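Local coordinates for protein poly(ADP-ribose) glycohydrolase (Thermomonospora curvata, PDB 3SIG) that probably hydrolyses poly(ADP-ribose) chains, cleaving the links between ADP-ribose units, and binds ADP-ribose in a macrodomain-type pocket, at residues E71-A76 with A256-A261. Sequence-based numbering, arbitrary orientation.
Sequences EETTLA and AVWDTA. With AR6 ([(2R,3S,4R,5R)-5-(6-aminopurin-9-yl)-3,4-dihydroxy-oxolan-2-yl]methyl [hydroxy-[[(2R,3S,4R,5S)-3,4,5-trihydroxyoxolan-2-yl]methoxy]phosphoryl] hydrogen phosphate), chain B.
Glu71 CA lies nearest Trp258 CA and Glu72 CA nearest Ala256 CA, a reversed order along the two backbones; Glu71 CA makes a CA-H...O contact with Val257 O at 3.3 Å, while Glu72 O approaches Val257 N at an angle too poor for a hydrogen bond. Water supplies the polar link instead, one molecule donating to both Glu71 OE1 and Val257 O and accepting from Asp259 N. The methyl of Ala256 sits against two carbonyls, with its CB 3.3 Å from Glu72 O and 3.7 Å from Thr73 O.

Thr73 sets its CG2 methyl on one face of the Trp258 indole in a CH-pi contact, 4.1 Å from the centroid of the five-membered ring. A chi1 of 62° puts CG2 anti to the carbonyl carbon, over the ring, and leaves OG1 to N-cap helix 74-84 by accepting from Ala76 N at 2.9 Å; the same hydroxyl also bonds Asp159.

In this macrodomain-type fold, the loops after the neighbouring parallel strands 66-70 and 252-256 together form part of the adenine site. The amide of Thr74, in the first turn of the capped helix, donates to adenine N1 of the ADP-ribose at 3.0 Å, and Thr74 OG1, bonded to Gln111, shares a second water with Ala256 O. Trp258, its CG anti to the backbone N (chi1 179°), brings the indole edge to the purine, CE3 lying 3.8 Å from N7 of AR6; Thr260 CG2 touches the opposite face. A serine here, lacking the indole, would probably open a gap between the Thr73 and Thr260 methyls and beside the adenine. Farther along, Asp259 CB packs 3.4 Å from O2' of the ADP-ribose, its carboxylate closing an Asx turn through OD1 to Ala261 N and forming a salt bridge with Arg266 through OD2.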
ATOM      1  N   GLU A  71       9.495  -7.984 -10.272  1.00 13.64           N
ATOM      2  CA  GLU A  71       8.623  -7.186 -11.146  1.00 14.52           C
ATOM      3  C   GLU A  71       7.138  -7.473 -10.924  1.00 16.05           C
ATOM      4  O   GLU A  71       6.293  -7.099 -11.754  1.00 16.09           O
ATOM      5  CB  GLU A  71       8.984  -7.368 -12.625  1.00 18.95           C
ATOM      6  CG  GLU A  71      10.332  -6.689 -12.988  1.00 27.73           C
ATOM      7  CD  GLU A  71      10.563  -6.504 -14.489  1.00 32.47           C
ATOM      8  OE1 GLU A  71      10.320  -5.390 -15.046  1.00 24.38           O
ATOM      9  OE2 GLU A  71      11.025  -7.491 -15.094  1.00 29.47           O
ATOM     10  N   GLU A  72       6.833  -8.116  -9.806  1.00 13.06           N
ATOM     11  CA  GLU A  72       5.467  -8.391  -9.431  1.00 13.11           C
ATOM     12  C   GLU A  72       4.719  -7.130  -9.122  1.00 11.03           C
ATOM     13  O   GLU A  72       5.264  -6.152  -8.631  1.00 10.46           O
ATOM     14  CB  GLU A  72       5.427  -9.267  -8.177  1.00 13.25           C
ATOM     15  CG  GLU A  72       5.941 -10.674  -8.388  1.00 14.09           C
ATOM     16  CD  GLU A  72       6.184 -11.402  -7.099  1.00 13.16           C
ATOM     17  OE1 GLU A  72       6.984 -10.912  -6.288  1.00 13.54           O
ATOM     18  OE2 GLU A  72       5.569 -12.466  -6.902  1.00 16.93           O
ATOM     19  N   THR A  73       3.416  -7.174  -9.335  1.00 10.45           N
ATOM     20  CA  THR A  73       2.533  -6.205  -8.724  1.00 10.11           C
ATOM     21  C   THR A  73       2.523  -6.432  -7.209  1.00  9.33           C
ATOM     22  O   THR A  73       2.867  -7.510  -6.699  1.00  9.52           O
ATOM     23  CB  THR A  73       1.088  -6.350  -9.206  1.00 10.20           C
ATOM     24  OG1 THR A  73       0.631  -7.653  -8.828  1.00 10.69           O
ATOM     25  CG2 THR A  73       0.981  -6.199 -10.708  1.00 12.85           C
ATOM     26  N   THR A  74       2.090  -5.415  -6.480  1.00  8.48           N
ATOM     27  CA  THR A  74       1.892  -5.532  -5.034  1.00  9.07           C
ATOM     28  C   THR A  74       1.069  -6.766  -4.707  1.00  8.14           C
ATOM     29  O   THR A  74       1.425  -7.572  -3.834  1.00  9.09           O
ATOM     30  CB  THR A  74       1.205  -4.290  -4.475  1.00  8.40           C
ATOM     31  OG1 THR A  74       1.903  -3.118  -4.943  1.00  8.01           O
ATOM     32  CG2 THR A  74       1.148  -4.306  -2.949  1.00  8.09           C
ATOM     33  N   LEU A  75      -0.065  -6.905  -5.356  1.00  8.76           N
ATOM     34  CA  LEU A  75      -0.948  -8.026  -5.045  1.00 10.18           C
ATOM     35  C   LEU A  75      -0.384  -9.367  -5.422  1.00  9.63           C
ATOM     36  O   LEU A  75      -0.587 -10.341  -4.695  1.00 10.56           O
ATOM     37  CB  LEU A  75      -2.302  -7.818  -5.685  1.00 13.44           C
ATOM     38  CG  LEU A  75      -3.096  -6.710  -4.995  1.00 16.46           C
ATOM     39  CD1 LEU A  75      -4.406  -6.543  -5.696  1.00 18.07           C
ATOM     40  CD2 LEU A  75      -3.325  -6.912  -3.501  1.00 17.30           C
ATOM     41  N   ALA A  76       0.349  -9.458  -6.522  1.00 10.02           N
ATOM     42  CA  ALA A  76       0.908 -10.742  -6.925  1.00 10.28           C
ATOM     43  C   ALA A  76       1.936 -11.188  -5.893  1.00 10.58           C
ATOM     44  O   ALA A  76       1.990 -12.344  -5.485  1.00 11.49           O
ATOM     45  CB  ALA A  76       1.526 -10.669  -8.319  1.00 12.32           C
ATOM     46  N   ALA A 256       8.189  -5.183  -4.637  1.00  8.22           N
ATOM     47  CA  ALA A 256       7.441  -5.608  -5.817  1.00  9.14           C
ATOM     48  C   ALA A 256       7.214  -4.360  -6.660  1.00  8.56           C
ATOM     49  O   ALA A 256       6.452  -3.474  -6.256  1.00  9.05           O
ATOM     50  CB  ALA A 256       6.123  -6.233  -5.405  1.00  9.70           C
ATOM     51  N   VAL A 257       7.940  -4.262  -7.780  1.00  9.52           N
ATOM     52  CA  VAL A 257       7.940  -3.053  -8.556  1.00 10.76           C
ATOM     53  C   VAL A 257       7.518  -3.393  -9.989  1.00 11.10           C
ATOM     54  O   VAL A 257       8.322  -3.898 -10.776  1.00 12.78           O
ATOM     55  CB  VAL A 257       9.288  -2.367  -8.553  1.00 11.00           C
ATOM     56  CG1 VAL A 257       9.128  -1.003  -9.243  1.00 13.32           C
ATOM     57  CG2 VAL A 257       9.819  -2.197  -7.114  1.00 13.04           C
ATOM     58  N   TRP A 258       6.258  -3.110 -10.330  1.00 12.30           N
ATOM     59  CA  TRP A 258       5.653  -3.359 -11.623  1.00 11.67           C
ATOM     60  C   TRP A 258       5.584  -2.020 -12.347  1.00 11.38           C
ATOM     61  O   TRP A 258       4.729  -1.175 -12.036  1.00 11.77           O
ATOM     62  CB  TRP A 258       4.253  -3.930 -11.436  1.00 13.34           C
ATOM     63  CG  TRP A 258       3.567  -4.197 -12.732  1.00 13.83           C
ATOM     64  CD1 TRP A 258       4.015  -5.016 -13.716  1.00 19.44           C
ATOM     65  CD2 TRP A 258       2.381  -3.585 -13.232  1.00 13.42           C
ATOM     66  NE1 TRP A 258       3.157  -4.986 -14.798  1.00 20.78           N
ATOM     67  CE2 TRP A 258       2.142  -4.110 -14.522  1.00 18.84           C
ATOM     68  CE3 TRP A 258       1.473  -2.674 -12.711  1.00 17.40           C
ATOM     69  CZ2 TRP A 258       1.028  -3.751 -15.289  1.00 23.83           C
ATOM     70  CZ3 TRP A 258       0.366  -2.311 -13.474  1.00 20.69           C
ATOM     71  CH2 TRP A 258       0.159  -2.843 -14.754  1.00 20.47           C
ATOM     72  N   ASP A 259       6.505  -1.837 -13.291  1.00 12.78           N
ATOM     73  CA  ASP A 259       6.707  -0.557 -13.946  1.00 13.60           C
ATOM     74  C   ASP A 259       6.607  -0.792 -15.444  1.00 14.21           C
ATOM     75  O   ASP A 259       7.531  -1.333 -16.071  1.00 15.92           O
ATOM     76  CB  ASP A 259       8.086   0.013 -13.599  1.00 12.55           C
ATOM     77  CG  ASP A 259       8.297   1.406 -14.142  1.00 12.15           C
ATOM     78  OD1 ASP A 259       7.417   1.921 -14.870  1.00 14.70           O
ATOM     79  OD2 ASP A 259       9.357   1.986 -13.803  1.00 14.14           O
ATOM     80  N   THR A 260       5.510  -0.361 -16.047  1.00 13.78           N
ATOM     81  CA  THR A 260       5.286  -0.600 -17.458  1.00 14.89           C
ATOM     82  C   THR A 260       5.937   0.432 -18.370  1.00 14.85           C
ATOM     83  O   THR A 260       5.856   0.308 -19.594  1.00 17.97           O
ATOM     84  CB  THR A 260       3.793  -0.653 -17.799  1.00 17.31           C
ATOM     85  OG1 THR A 260       3.168   0.570 -17.391  1.00 22.05           O
ATOM     86  CG2 THR A 260       3.138  -1.834 -17.075  1.00 20.16           C
ATOM     87  N   ALA A 261       6.535   1.468 -17.801  1.00 14.50           N
ATOM     88  CA  ALA A 261       7.227   2.446 -18.639  1.00 14.69           C
ATOM     89  C   ALA A 261       8.476   1.825 -19.272  1.00 16.05           C
ATOM     90  O   ALA A 261       9.118   0.939 -18.683  1.00 16.05           O
ATOM     91  CB  ALA A 261       7.601   3.661 -17.804  1.00 16.92           C
TER
HETATM   92  N1  AR6 B 280       2.357  -2.961  -8.114  1.00  9.49           N
HETATM   93  C2  AR6 B 280       3.630  -2.639  -7.905  1.00 10.25           C
HETATM   94  N3  AR6 B 280       4.259  -1.524  -8.375  1.00  8.90           N
HETATM   95  C4  AR6 B 280       3.450  -0.709  -9.090  1.00 10.35           C
HETATM   96  C5  AR6 B 280       2.064  -1.008  -9.339  1.00  9.51           C
HETATM   97  C6  AR6 B 280       1.579  -2.171  -8.800  1.00  9.54           C
HETATM   98  N6  AR6 B 280       0.249  -2.531  -9.025  1.00 11.25           N
HETATM   99  N7  AR6 B 280       1.552   0.098 -10.105  1.00 10.07           N
HETATM  100  C8  AR6 B 280       2.543   0.903 -10.302  1.00 10.32           C
HETATM  101  N9  AR6 B 280       3.716   0.501  -9.735  1.00  9.56           N
HETATM  102  PA  AR6 B 280       2.028   4.964  -8.070  1.00 10.02           P
HETATM  103  PB  AR6 B 280       2.599   7.138  -6.115  1.00  9.49           P
HETATM  104  C1' AR6 B 280       5.043   1.108  -9.684  1.00 10.60           C
HETATM  105  O1A AR6 B 280       2.255   5.935  -9.173  1.00 11.74           O
HETATM  106  O1B AR6 B 280       2.820   6.966  -4.625  1.00  9.97           O
HETATM  107  C1D AR6 B 280      -2.677   7.084  -7.068  1.00 10.70           C
HETATM  108  O1D AR6 B 280      -3.613   7.729  -7.886  1.00 12.62           O
HETATM  109  C2' AR6 B 280       5.342   2.035 -10.842  1.00  9.74           C
HETATM  110  O2' AR6 B 280       6.698   1.953 -11.181  1.00 12.26           O
HETATM  111  O2A AR6 B 280       0.714   4.228  -8.033  1.00 10.77           O
HETATM  112  O2B AR6 B 280       3.694   7.741  -6.928  1.00 10.19           O
HETATM  113  C2D AR6 B 280      -3.018   7.399  -5.665  1.00 11.61           C
HETATM  114  O2D AR6 B 280      -4.344   7.257  -5.288  1.00  9.81           O
HETATM  115  C3' AR6 B 280       5.042   3.368 -10.260  1.00 11.11           C
HETATM  116  O3' AR6 B 280       5.796   4.385 -10.834  1.00 12.06           O
HETATM  117  O3A AR6 B 280       2.302   5.675  -6.674  1.00  9.27           O
HETATM  118  C3D AR6 B 280      -2.233   8.598  -5.343  1.00  9.66           C
HETATM  119  O3D AR6 B 280      -3.070   9.664  -5.707  1.00 13.34           O
HETATM  120  C4' AR6 B 280       5.354   3.227  -8.798  1.00 10.59           C
HETATM  121  O4' AR6 B 280       5.251   1.850  -8.509  1.00  9.66           O
HETATM  122  C4D AR6 B 280      -1.044   8.455  -6.226  1.00  9.86           C
HETATM  123  O4D AR6 B 280      -1.395   7.622  -7.321  1.00 11.50           O
HETATM  124  C5' AR6 B 280       4.484   4.043  -7.851  1.00 10.40           C
HETATM  125  O5' AR6 B 280       3.110   3.769  -8.076  1.00 10.44           O
HETATM  126  C5D AR6 B 280       0.187   7.898  -5.513  1.00  9.41           C
HETATM  127  O5D AR6 B 280       1.280   7.956  -6.410  1.00  9.55           O
HETATM  128  O   HOH W   1       8.669  -3.737 -13.530  1.00 16.25           O
HETATM  129  O   HOH W   2       4.443  -3.136  -4.275  1.00  9.79           O